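Local coordinates for protein cytochrome B5-HOST origin (Ostreococcus tauri virus 2, PDB 4B8N) that binds heme as a virus-encoded cytochrome b5 and probably serves in electron transfer, at residues A[42-47]-A[78-83]; A[16-21]-A[31-36]; A[46-49]-A[53-56]. All coordinates share one frame; numbering follows the deposited sequence. Where two conformers were deposited one is given.

Interaction 1. Residues A[42-47]-A[78-83]; sequences TKFLPD and KYLTPE. With HEM (protoporphyrin IX containing Fe), chain E.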
loop_
_atom_site.group_PDB
_atom_site.type_symbol
_atom_site.label_atom_id
_atom_site.label_comp_id
_atom_site.label_asym_id
_atom_site.label_seq_id
_atom_site.Cartn_x
_atom_site.Cartn_y
_atom_site.Cartn_z
ATOM N N THR A 42 0.642 2.368 6.803
ATOM C CA THR A 42 0.427 2.186 8.247
ATOM C C THR A 42 -0.225 3.444 8.852
ATOM O O THR A 42 -1.283 3.383 9.494
ATOM C CB THR A 42 1.767 1.867 8.967
ATOM O OG1 THR A 42 2.414 0.748 8.340
ATOM C CG2 THR A 42 1.557 1.585 10.425
ATOM N N LYS A 43 0.395 4.595 8.613
ATOM C CA LYS A 43 -0.131 5.847 9.160
ATOM C C LYS A 43 -1.362 6.348 8.400
ATOM O O LYS A 43 -2.214 7.031 8.966
ATOM C CB LYS A 43 0.969 6.914 9.223
ATOM C CG LYS A 43 1.997 6.628 10.310
ATOM C CD LYS A 43 3.183 7.576 10.222
ATOM C CE LYS A 43 4.143 7.348 11.379
ATOM N NZ LYS A 43 5.375 8.163 11.229
ATOM N N PHE A 44 -1.480 5.986 7.135
ATOM C CA PHE A 44 -2.687 6.343 6.371
ATOM C C PHE A 44 -3.960 5.621 6.833
ATOM O O PHE A 44 -5.070 6.102 6.582
ATOM C CB PHE A 44 -2.462 6.121 4.864
ATOM C CG PHE A 44 -3.663 6.470 4.010
ATOM C CD1 PHE A 44 -4.093 7.793 3.879
ATOM C CD2 PHE A 44 -4.375 5.467 3.347
ATOM C CE1 PHE A 44 -5.209 8.107 3.100
ATOM C CE2 PHE A 44 -5.479 5.778 2.564
ATOM C CZ PHE A 44 -5.900 7.097 2.445
ATOM N N LEU A 45 -3.811 4.482 7.510
ATOM C CA LEU A 45 -4.962 3.619 7.832
ATOM C C LEU A 45 -6.146 4.342 8.503
ATOM O O LEU A 45 -7.259 4.285 7.972
ATOM C CB LEU A 45 -4.556 2.365 8.626
ATOM C CG LEU A 45 -3.586 1.335 8.049
ATOM C CD1 LEU A 45 -3.432 0.172 9.025
ATOM C CD2 LEU A 45 -4.044 0.850 6.683
ATOM N N PRO A 46 -5.908 5.048 9.631
ATOM C CA PRO A 46 -7.061 5.730 10.227
ATOM C C PRO A 46 -7.576 6.891 9.374
ATOM O O PRO A 46 -8.701 7.358 9.592
ATOM C CB PRO A 46 -6.524 6.234 11.569
ATOM C CG PRO A 46 -5.046 6.336 11.375
ATOM C CD PRO A 46 -4.687 5.218 10.450
ATOM N N ASP A 47 -6.763 7.355 8.422
ATOM C CA ASP A 47 -7.159 8.451 7.519
ATOM C C ASP A 47 -7.936 7.983 6.295
ATOM O O ASP A 47 -8.538 8.788 5.580
ATOM C CB ASP A 47 -5.938 9.246 7.043
ATOM C CG ASP A 47 -5.267 10.014 8.158
ATOM O OD1 ASP A 47 -5.933 10.345 9.161
ATOM O OD2 ASP A 47 -4.058 10.285 8.020
ATOM N N LYS A 78 -3.641 12.784 -4.847
ATOM C CA LYS A 78 -4.258 13.787 -3.962
ATOM C C LYS A 78 -4.287 13.448 -2.480
ATOM O O LYS A 78 -4.543 14.317 -1.641
ATOM C CB LYS A 78 -5.664 14.153 -4.436
ATOM C CG LYS A 78 -5.654 15.080 -5.641
ATOM C CD LYS A 78 -6.695 16.184 -5.522
ATOM C CE LYS A 78 -8.085 15.688 -5.885
ATOM N NZ LYS A 78 -9.073 16.804 -5.876
ATOM N N TYR A 79 -4.026 12.193 -2.137
ATOM C CA TYR A 79 -4.151 11.792 -0.735
ATOM C C TYR A 79 -2.860 11.387 -0.048
ATOM O O TYR A 79 -2.809 11.337 1.184
ATOM C CB TYR A 79 -5.207 10.693 -0.582
ATOM C CG TYR A 79 -6.613 11.200 -0.803
ATOM C CD1 TYR A 79 -7.106 11.431 -2.092
ATOM C CD2 TYR A 79 -7.451 11.453 0.279
ATOM C CE1 TYR A 79 -8.402 11.906 -2.298
ATOM C CE2 TYR A 79 -8.745 11.917 0.084
ATOM C CZ TYR A 79 -9.210 12.145 -1.202
ATOM O OH TYR A 79 -10.487 12.607 -1.381
ATOM N N LEU A 80 -1.821 11.096 -0.826
ATOM C CA LEU A 80 -0.575 10.610 -0.250
ATOM C C LEU A 80 0.591 11.592 -0.409
ATOM O O LEU A 80 0.628 12.356 -1.363
ATOM C CB LEU A 80 -0.223 9.234 -0.831
ATOM C CG LEU A 80 -1.291 8.126 -0.740
ATOM C CD1 LEU A 80 -0.735 6.828 -1.305
ATOM C CD2 LEU A 80 -1.819 7.896 0.681
ATOM N N THR A 81 1.520 11.565 0.548
ATOM C CA THR A 81 2.769 12.341 0.486
ATOM C C THR A 81 3.931 11.443 0.056
ATOM O O THR A 81 3.786 10.216 0.050
ATOM C CB THR A 81 3.089 13.006 1.845
ATOM O OG1 THR A 81 3.235 12.007 2.860
ATOM C CG2 THR A 81 1.970 13.936 2.255
ATOM N N PRO A 82 5.078 12.041 -0.339
ATOM C CA PRO A 82 6.253 11.242 -0.719
ATOM C C PRO A 82 6.770 10.320 0.373
ATOM O O PRO A 82 7.361 9.286 0.068
ATOM C CB PRO A 82 7.313 12.305 -1.027
ATOM C CG PRO A 82 6.522 13.468 -1.509
ATOM C CD PRO A 82 5.247 13.461 -0.711
ATOM N N GLU A 83 6.568 10.677 1.637
ATOM C CA GLU A 83 7.121 9.839 2.707
ATOM C C GLU A 83 6.547 8.402 2.750
ATOM O O GLU A 83 7.200 7.490 3.271
ATOM C CB GLU A 83 7.020 10.524 4.073
ATOM C CG GLU A 83 5.606 10.784 4.562
ATOM C CD GLU A 83 5.579 11.475 5.911
ATOM O OE1 GLU A 83 6.379 12.417 6.119
ATOM O OE2 GLU A 83 4.752 11.085 6.764
HETATM C CHA HEM E . -12.909 4.652 -0.501
HETATM C CHB HEM E . -8.358 6.713 -0.850
HETATM C CHC HEM E . -6.328 2.342 -0.816
HETATM C CHD HEM E . -10.812 0.354 -0.408
HETATM C C1A HEM E . -11.806 5.569 -0.647
HETATM C C2A HEM E . -12.040 7.012 -0.752
HETATM C C3A HEM E . -10.711 7.600 -0.865
HETATM C C4A HEM E . -9.765 6.487 -0.760
HETATM C CMA HEM E . -10.387 9.056 -0.987
HETATM C CAA HEM E . -13.360 7.759 -0.769
HETATM C CBA HEM E . -13.703 8.134 -2.214
HETATM C CGA HEM E . -14.075 6.863 -2.942
HETATM O O1A HEM E . -15.169 6.274 -2.664
HETATM O O2A HEM E . -13.252 6.444 -3.783
HETATM C C1B HEM E . -7.380 5.663 -0.881
HETATM C C2B HEM E . -5.952 5.982 -1.036
HETATM C C3B HEM E . -5.381 4.650 -1.025
HETATM C C4B HEM E . -6.529 3.760 -0.856
HETATM C CMB HEM E . -5.295 7.323 -1.163
HETATM C CAB HEM E . -3.946 4.280 -1.105
HETATM C CBB HEM E . -3.513 3.543 -2.087
HETATM C C1C HEM E . -7.358 1.360 -0.787
HETATM C C2C HEM E . -7.068 -0.095 -0.773
HETATM C C3C HEM E . -8.401 -0.642 -0.645
HETATM C C4C HEM E . -9.381 0.472 -0.555
HETATM C CMC HEM E . -5.723 -0.787 -0.857
HETATM C CAC HEM E . -8.723 -2.075 -0.606
HETATM C CBC HEM E . -9.137 -2.595 -1.737
HETATM C C1D HEM E . -11.812 1.371 -0.344
HETATM C C2D HEM E . -13.235 1.013 -0.213
HETATM C C3D HEM E . -13.868 2.322 -0.248
HETATM C C4D HEM E . -12.721 3.244 -0.376
HETATM C CMD HEM E . -13.903 -0.348 -0.082
HETATM C CAD HEM E . -15.327 2.676 -0.163
HETATM C CBD HEM E . -15.899 2.993 -1.547
HETATM C CGD HEM E . -17.312 3.571 -1.471
HETATM O O1D HEM E . -17.990 3.457 -0.421
HETATM O O2D HEM E . -17.761 4.148 -2.486
HETATM N NA HEM E . -10.404 5.211 -0.807
HETATM N NB HEM E . -7.716 4.365 -0.814
HETATM N NC HEM E . -8.732 1.693 -0.767
HETATM N ND HEM E . -11.509 2.691 -0.467
HETATM FE FE HEM E . -9.565 3.463 -0.528
#
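The hydroxyl OG1 of T42, at the start of the loop from which F44 reaches across to L80 and Y79, is hydrogen-bonded to both C30 N and D40 OD1. Beyond it the contact is mainly apolar. F44 CG lies opposite the backbone N (chi1 -180°), which swings the ring out of the loop and under the methyl CD2 of L80. That methyl sits over one ring face in a CH-pi contact, 4.1 Å from the F44 centroid and 16° off the normal, displaced toward the rim nearest CD1. The two side chains cross at about a right angle. This is part of one wall of the heme pocket of the cytochrome b5 fold: L80, the first residue to leave helical geometry after helix 75-79, and F44, from the loop after strand 37-40, converge on one pyrrole of the porphyrin. F44 CE2 lies 3.6 Å from HEM C2B, while L80 CD2 stands 4.0 Å from the methyl HEM CMB, serving ring and cofactor alike. Y79 meets F44 more loosely, its CB 4.5 Å from F44 CE1. The same CB comes within 3.4 Å of HEM CMB, and the phenol ring beyond it receives the next methyl, HEM CMA, over one face, 3.3 Å from Y79 CZ. K43 NZ and E83 OE2, of opposite charge, stay 5.4 Å apart.

Interaction 2. Residues A[16-21]-A[31-36]; sequences LSLTEI and WVIIKD
W31, I21 and I33 do most of the work where helix 18-22 packs against strand 29-34. W31 and I33, two residues apart on the strand, both direct their side chains at the helix, while V32 between them turns away. The six-membered part of the W31 indole points its CE3 at I21, meeting the backbone CA at 3.9 Å and, in the plane of the ring, the branch atom CG1 at 4.0 Å. A little further round, W31 CZ3 receives the methyl CD2 of L16 at 3.5 Å. I33 supplies the second half of the interface. With its CG1 opposite the carbonyl carbon (chi1 -55°), its CD1 rests against two methyls of the helix, 3.8 Å from I21 CD1 and 3.7 Å from L18 CD2. The helix itself begins with an N-cap: S17 OG accepts from E20 N at 3.2 Å, nearly straight at 164°. In one of two conformers of E20, OE2 bonds to H24 NE2, and the H24 ring in turn stacks with W31. This packing is consistent with the smaller hydrophobic core that cytochromes b5 have away from the heme pocket; the side chain of I33 is about 9 Å from the heme, which the next residue, I34, touches. Because helix and strand meet here through carbon, their hold probably rests on shape and burial of apolar surface, with the polar E20-H24 bond at its margin.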
loop_
_atom_site.group_PDB
_atom_site.type_symbol
_atom_site.label_atom_id
_atom_site.label_comp_id
_atom_site.label_asym_id
_atom_site.label_seq_id
_atom_site.Cartn_x
_atom_site.Cartn_y
_atom_site.Cartn_z
ATOM N N LEU A 16 12.959 -3.848 -1.451
ATOM C CA LEU A 16 11.544 -4.022 -1.818
ATOM C C LEU A 16 11.199 -5.297 -2.623
ATOM O O LEU A 16 10.442 -5.249 -3.596
ATOM C CB LEU A 16 11.031 -2.755 -2.532
ATOM C CG LEU A 16 11.044 -1.457 -1.704
ATOM C CD1 LEU A 16 10.609 -0.251 -2.537
ATOM C CD2 LEU A 16 10.162 -1.590 -0.472
ATOM N N SER A 17 11.724 -6.446 -2.203
ATOM C CA SER A 17 11.326 -7.716 -2.826
ATOM C C SER A 17 9.961 -8.165 -2.304
ATOM O O SER A 17 9.543 -7.759 -1.223
ATOM C CB SER A 17 12.361 -8.798 -2.549
ATOM O OG SER A 17 12.364 -9.144 -1.172
ATOM N N LEU A 18 9.285 -9.023 -3.058
ATOM C CA LEU A 18 7.988 -9.550 -2.640
ATOM C C LEU A 18 8.080 -10.250 -1.295
ATOM O O LEU A 18 7.186 -10.119 -0.456
ATOM C CB LEU A 18 7.419 -10.489 -3.703
ATOM C CG LEU A 18 7.149 -9.888 -5.086
ATOM C CD1 LEU A 18 6.805 -10.997 -6.070
ATOM C CD2 LEU A 18 6.023 -8.874 -5.023
ATOM N N THR A 19 9.183 -10.968 -1.088
ATOM C CA THR A 19 9.471 -11.623 0.186
ATOM C C THR A 19 9.493 -10.616 1.329
ATOM O O THR A 19 8.840 -10.819 2.358
ATOM C CB THR A 19 10.796 -12.425 0.122
ATOM O OG1 THR A 19 10.603 -13.570 -0.714
ATOM C CG2 THR A 19 11.239 -12.913 1.509
ATOM N N GLU A 20 10.240 -9.531 1.160
ATOM C CA GLU A 20 10.309 -8.522 2.202
ATOM C C GLU A 20 8.959 -7.822 2.372
ATOM O O GLU A 20 8.532 -7.550 3.501
ATOM C CB GLU A 20 11.438 -7.519 1.945
ATOM C CG GLU A 20 11.422 -6.279 2.840
ATOM C CD GLU A 20 11.725 -6.558 4.307
ATOM O OE1 GLU A 20 12.320 -7.617 4.620
ATOM O OE2 GLU A 20 11.370 -5.702 5.157
ATOM N N ILE A 21 8.272 -7.565 1.262
ATOM C CA ILE A 21 6.975 -6.864 1.321
ATOM C C ILE A 21 5.953 -7.665 2.139
ATOM O O ILE A 21 5.247 -7.121 2.994
ATOM C CB ILE A 21 6.427 -6.539 -0.094
ATOM C CG1 ILE A 21 7.342 -5.537 -0.805
ATOM C CG2 ILE A 21 4.999 -5.980 -0.021
ATOM C CD1 ILE A 21 7.164 -5.485 -2.313
ATOM N N TRP A 31 2.287 -2.525 4.397
ATOM C CA TRP A 31 2.709 -2.115 3.058
ATOM C C TRP A 31 1.778 -2.704 2.073
ATOM O O TRP A 31 1.319 -3.827 2.257
ATOM C CB TRP A 31 4.089 -2.632 2.718
ATOM C CG TRP A 31 5.250 -2.035 3.461
ATOM C CD1 TRP A 31 5.231 -1.159 4.544
ATOM C CD2 TRP A 31 6.672 -2.307 3.211
ATOM N NE1 TRP A 31 6.513 -0.859 4.947
ATOM C CE2 TRP A 31 7.421 -1.521 4.194
ATOM C CE3 TRP A 31 7.374 -3.087 2.294
ATOM C CZ2 TRP A 31 8.809 -1.527 4.238
ATOM C CZ3 TRP A 31 8.775 -3.092 2.359
ATOM C CH2 TRP A 31 9.470 -2.327 3.304
ATOM N N VAL A 32 1.505 -1.975 1.001
ATOM C CA VAL A 32 0.606 -2.448 -0.054
ATOM C C VAL A 32 1.225 -2.103 -1.413
ATOM O O VAL A 32 1.774 -1.010 -1.573
ATOM C CB VAL A 32 -0.810 -1.815 0.073
ATOM C CG1 VAL A 32 -1.712 -2.242 -1.070
ATOM C CG2 VAL A 32 -1.459 -2.190 1.401
ATOM N N ILE A 33 1.147 -3.039 -2.366
ATOM C CA ILE A 33 1.642 -2.819 -3.734
ATOM C C ILE A 33 0.476 -2.373 -4.610
ATOM O O ILE A 33 -0.562 -3.034 -4.650
ATOM C CB ILE A 33 2.264 -4.090 -4.385
ATOM C CG1 ILE A 33 3.387 -4.698 -3.524
ATOM C CG2 ILE A 33 2.786 -3.763 -5.798
ATOM C CD1 ILE A 33 3.718 -6.153 -3.875
ATOM N N ILE A 34 0.654 -1.253 -5.308
ATOM C CA ILE A 34 -0.303 -0.795 -6.324
ATOM C C ILE A 34 0.503 -0.388 -7.561
ATOM O O ILE A 34 1.346 0.518 -7.492
ATOM C CB ILE A 34 -1.173 0.388 -5.818
ATOM C CG1 ILE A 34 -1.943 -0.010 -4.552
ATOM C CG2 ILE A 34 -2.129 0.887 -6.914
ATOM C CD1 ILE A 34 -2.671 1.129 -3.875
ATOM N N LYS A 35 0.241 -1.078 -8.672
ATOM C CA LYS A 35 0.981 -0.939 -9.938
ATOM C C LYS A 35 2.477 -0.975 -9.746
ATOM O O LYS A 35 3.175 -0.066 -10.205
ATOM C CB LYS A 35 0.593 0.345 -10.693
ATOM C CG LYS A 35 -0.906 0.504 -10.919
ATOM C CD LYS A 35 -1.228 1.641 -11.870
ATOM C CE LYS A 35 -0.939 2.998 -11.237
ATOM N NZ LYS A 35 -1.661 3.216 -9.949
ATOM N N ASP A 36 2.956 -1.996 -9.031
ATOM C CA ASP A 36 4.388 -2.254 -8.852
ATOM C C ASP A 36 5.150 -1.200 -8.039
ATOM O O ASP A 36 6.398 -1.178 -8.039
ATOM C CB ASP A 36 5.063 -2.516 -10.212
ATOM C CG ASP A 36 4.588 -3.824 -10.864
ATOM O OD1 ASP A 36 4.135 -4.752 -10.150
ATOM O OD2 ASP A 36 4.659 -3.920 -12.099
#

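Interaction 3. Residues A[46-49]-A[53-56]; sequences PDHP and KAII. With HEM (protoporphyrin IX containing Fe), chain E; SO4 (sulfate ion), chain F.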
loop_
_atom_site.group_PDB
_atom_site.type_symbol
_atom_site.label_atom_id
_atom_site.label_comp_id
_atom_site.label_asym_id
_atom_site.label_seq_id
_atom_site.Cartn_x
_atom_site.Cartn_y
_atom_site.Cartn_z
ATOM N N PRO A 46 -5.908 5.048 9.631
ATOM C CA PRO A 46 -7.061 5.730 10.227
ATOM C C PRO A 46 -7.576 6.891 9.374
ATOM O O PRO A 46 -8.701 7.358 9.592
ATOM C CB PRO A 46 -6.524 6.234 11.569
ATOM C CG PRO A 46 -5.046 6.336 11.375
ATOM C CD PRO A 46 -4.687 5.218 10.450
ATOM N N ASP A 47 -6.763 7.355 8.422
ATOM C CA ASP A 47 -7.159 8.451 7.519
ATOM C C ASP A 47 -7.936 7.983 6.295
ATOM O O ASP A 47 -8.538 8.788 5.580
ATOM C CB ASP A 47 -5.938 9.246 7.043
ATOM C CG ASP A 47 -5.267 10.014 8.158
ATOM O OD1 ASP A 47 -5.933 10.345 9.161
ATOM O OD2 ASP A 47 -4.058 10.285 8.020
ATOM N N HIS A 48 -7.940 6.681 6.043
ATOM C CA HIS A 48 -8.560 6.163 4.827
ATOM C C HIS A 48 -10.063 6.355 4.821
ATOM O O HIS A 48 -10.744 5.866 5.719
ATOM C CB HIS A 48 -8.214 4.689 4.670
ATOM C CG HIS A 48 -8.790 4.071 3.430
ATOM N ND1 HIS A 48 -9.403 2.875 3.431
ATOM C CD2 HIS A 48 -8.846 4.543 2.127
ATOM C CE1 HIS A 48 -9.818 2.588 2.187
ATOM N NE2 HIS A 48 -9.478 3.614 1.391
ATOM N N PRO A 49 -10.617 7.058 3.805
ATOM C CA PRO A 49 -12.083 7.189 3.873
ATOM C C PRO A 49 -12.854 5.864 3.746
ATOM O O PRO A 49 -14.017 5.813 4.135
ATOM C CB PRO A 49 -12.413 8.155 2.727
ATOM C CG PRO A 49 -11.158 8.947 2.541
ATOM C CD PRO A 49 -10.029 7.969 2.806
ATOM N N LYS A 53 -9.739 -1.642 7.787
ATOM C CA LYS A 53 -9.714 -3.077 7.476
ATOM C C LYS A 53 -9.664 -3.401 5.995
ATOM O O LYS A 53 -8.996 -4.368 5.600
ATOM C CB LYS A 53 -10.888 -3.763 8.152
ATOM C CG LYS A 53 -10.776 -3.751 9.667
ATOM C CD LYS A 53 -11.891 -4.597 10.255
ATOM C CE LYS A 53 -12.632 -3.837 11.339
ATOM N NZ LYS A 53 -13.524 -2.784 10.773
ATOM N N ALA A 54 -10.346 -2.589 5.179
ATOM C CA ALA A 54 -10.289 -2.736 3.722
ATOM C C ALA A 54 -8.851 -2.750 3.218
ATOM O O ALA A 54 -8.524 -3.496 2.301
ATOM C CB ALA A 54 -11.069 -1.629 3.030
ATOM N N ILE A 55 -8.008 -1.891 3.784
ATOM C CA ILE A 55 -6.585 -1.891 3.405
ATOM C C ILE A 55 -5.795 -2.991 4.098
ATOM O O ILE A 55 -4.980 -3.667 3.446
ATOM C CB ILE A 55 -5.913 -0.514 3.617
ATOM C CG1 ILE A 55 -6.696 0.563 2.872
ATOM C CG2 ILE A 55 -4.455 -0.548 3.129
ATOM C CD1 ILE A 55 -6.217 1.982 3.107
ATOM N N ILE A 56 -6.017 -3.174 5.401
ATOM C CA ILE A 56 -5.303 -4.221 6.164
ATOM C C ILE A 56 -5.483 -5.603 5.491
ATOM O O ILE A 56 -4.567 -6.434 5.465
ATOM C CB ILE A 56 -5.769 -4.282 7.643
ATOM C CG1 ILE A 56 -5.437 -2.975 8.378
ATOM C CG2 ILE A 56 -5.104 -5.442 8.363
ATOM C CD1 ILE A 56 -6.284 -2.736 9.630
HETATM C CHA HEM E . -12.909 4.652 -0.501
HETATM C CHB HEM E . -8.358 6.713 -0.850
HETATM C CHC HEM E . -6.328 2.342 -0.816
HETATM C CHD HEM E . -10.812 0.354 -0.408
HETATM C C1A HEM E . -11.806 5.569 -0.647
HETATM C C2A HEM E . -12.040 7.012 -0.752
HETATM C C3A HEM E . -10.711 7.600 -0.865
HETATM C C4A HEM E . -9.765 6.487 -0.760
HETATM C CMA HEM E . -10.387 9.056 -0.987
HETATM C CAA HEM E . -13.360 7.759 -0.769
HETATM C CBA HEM E . -13.703 8.134 -2.214
HETATM C CGA HEM E . -14.075 6.863 -2.942
HETATM O O1A HEM E . -15.169 6.274 -2.664
HETATM O O2A HEM E . -13.252 6.444 -3.783
HETATM C C1B HEM E . -7.380 5.663 -0.881
HETATM C C2B HEM E . -5.952 5.982 -1.036
HETATM C C3B HEM E . -5.381 4.650 -1.025
HETATM C C4B HEM E . -6.529 3.760 -0.856
HETATM C CMB HEM E . -5.295 7.323 -1.163
HETATM C CAB HEM E . -3.946 4.280 -1.105
HETATM C CBB HEM E . -3.513 3.543 -2.087
HETATM C C1C HEM E . -7.358 1.360 -0.787
HETATM C C2C HEM E . -7.068 -0.095 -0.773
HETATM C C3C HEM E . -8.401 -0.642 -0.645
HETATM C C4C HEM E . -9.381 0.472 -0.555
HETATM C CMC HEM E . -5.723 -0.787 -0.857
HETATM C CAC HEM E . -8.723 -2.075 -0.606
HETATM C CBC HEM E . -9.137 -2.595 -1.737
HETATM C C1D HEM E . -11.812 1.371 -0.344
HETATM C C2D HEM E . -13.235 1.013 -0.213
HETATM C C3D HEM E . -13.868 2.322 -0.248
HETATM C C4D HEM E . -12.721 3.244 -0.376
HETATM C CMD HEM E . -13.903 -0.348 -0.082
HETATM C CAD HEM E . -15.327 2.676 -0.163
HETATM C CBD HEM E . -15.899 2.993 -1.547
HETATM C CGD HEM E . -17.312 3.571 -1.471
HETATM O O1D HEM E . -17.990 3.457 -0.421
HETATM O O2D HEM E . -17.761 4.148 -2.486
HETATM N NA HEM E . -10.404 5.211 -0.807
HETATM N NB HEM E . -7.716 4.365 -0.814
HETATM N NC HEM E . -8.732 1.693 -0.767
HETATM N ND HEM E . -11.509 2.691 -0.467
HETATM FE FE HEM E . -9.565 3.463 -0.528
HETATM S S SO4 F . -12.803 0.469 9.978
HETATM O O1 SO4 F . -13.105 0.063 11.374
HETATM O O2 SO4 F . -12.374 -0.730 9.171
HETATM O O3 SO4 F . -11.757 1.516 10.046
HETATM O O4 SO4 F . -14.014 1.078 9.373
#
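The imidazole of H48 has the methyl CD1 of I55 over one face, A54 CB beside its edge at CE1, and the porphyrin along the edge that carries NE2, with HEM CHB lying in the ring plane. The methyl makes a CH-pi contact, 3.5 Å from the H48 centroid and 21° off the normal, shifted toward the rim at CG and ND1. H48 CG stands opposite the backbone N (chi1 -179°), and the ring is thereby carried to the iron, which NE2 binds at 1.9 Å; H71 NE2 supplies the second histidine ligand. ND1 is hydrogen-bonded to G51 O, so the ring is tied at both nitrogens and its rotation fixed, with I55 as a further stop on one face. This is the HPGG heme-binding motif of the cytochrome b5 family, here a worked example of a short turn and the helix behind it positioning one metal ligand. P49 continues the pocket, its CG 3.6 Å from HEM CMA, and I55 CG1 lies 3.7 Å from HEM C2C. At the N-terminal end of helix 52-56 a sulfate, probably from the crystallisation liquor, is held by K53: its backbone N donates to O2 at 171°, its NZ reaches the same O2 at 2.8 Å and O1 at 2.9 Å, and K52 N adds another bond. Inward, helix 52-56 rests I55 on L41 and L45 and meets V32 of strand 29-34, whereas I56 leans on E27 beyond the end of strand 25-26.

Overall arrangement
From the N terminus, interaction 2 comes first: strand 29-34 returns to pack against helix 18-22, closing the loop that holds the short strand 25-26, before the other two contacts begin. Interactions 1 and 3 both start from the loop after strand 37-40 and share P46 and D47. Interaction 3 closes quickly, within a few residues, and sits inside the long excursion that interaction 1 closes only at the end of helix 75-79, after helices 52-56 and 64-70. These two also touch, F44 and L45 packing on I55, and both meet the heme. Interaction 2 lies on the opposite side of the chain's centre from both, its centre about 16 Å from that of interaction 1, yet V32 meets I55, joining sheet to heme-binding helix.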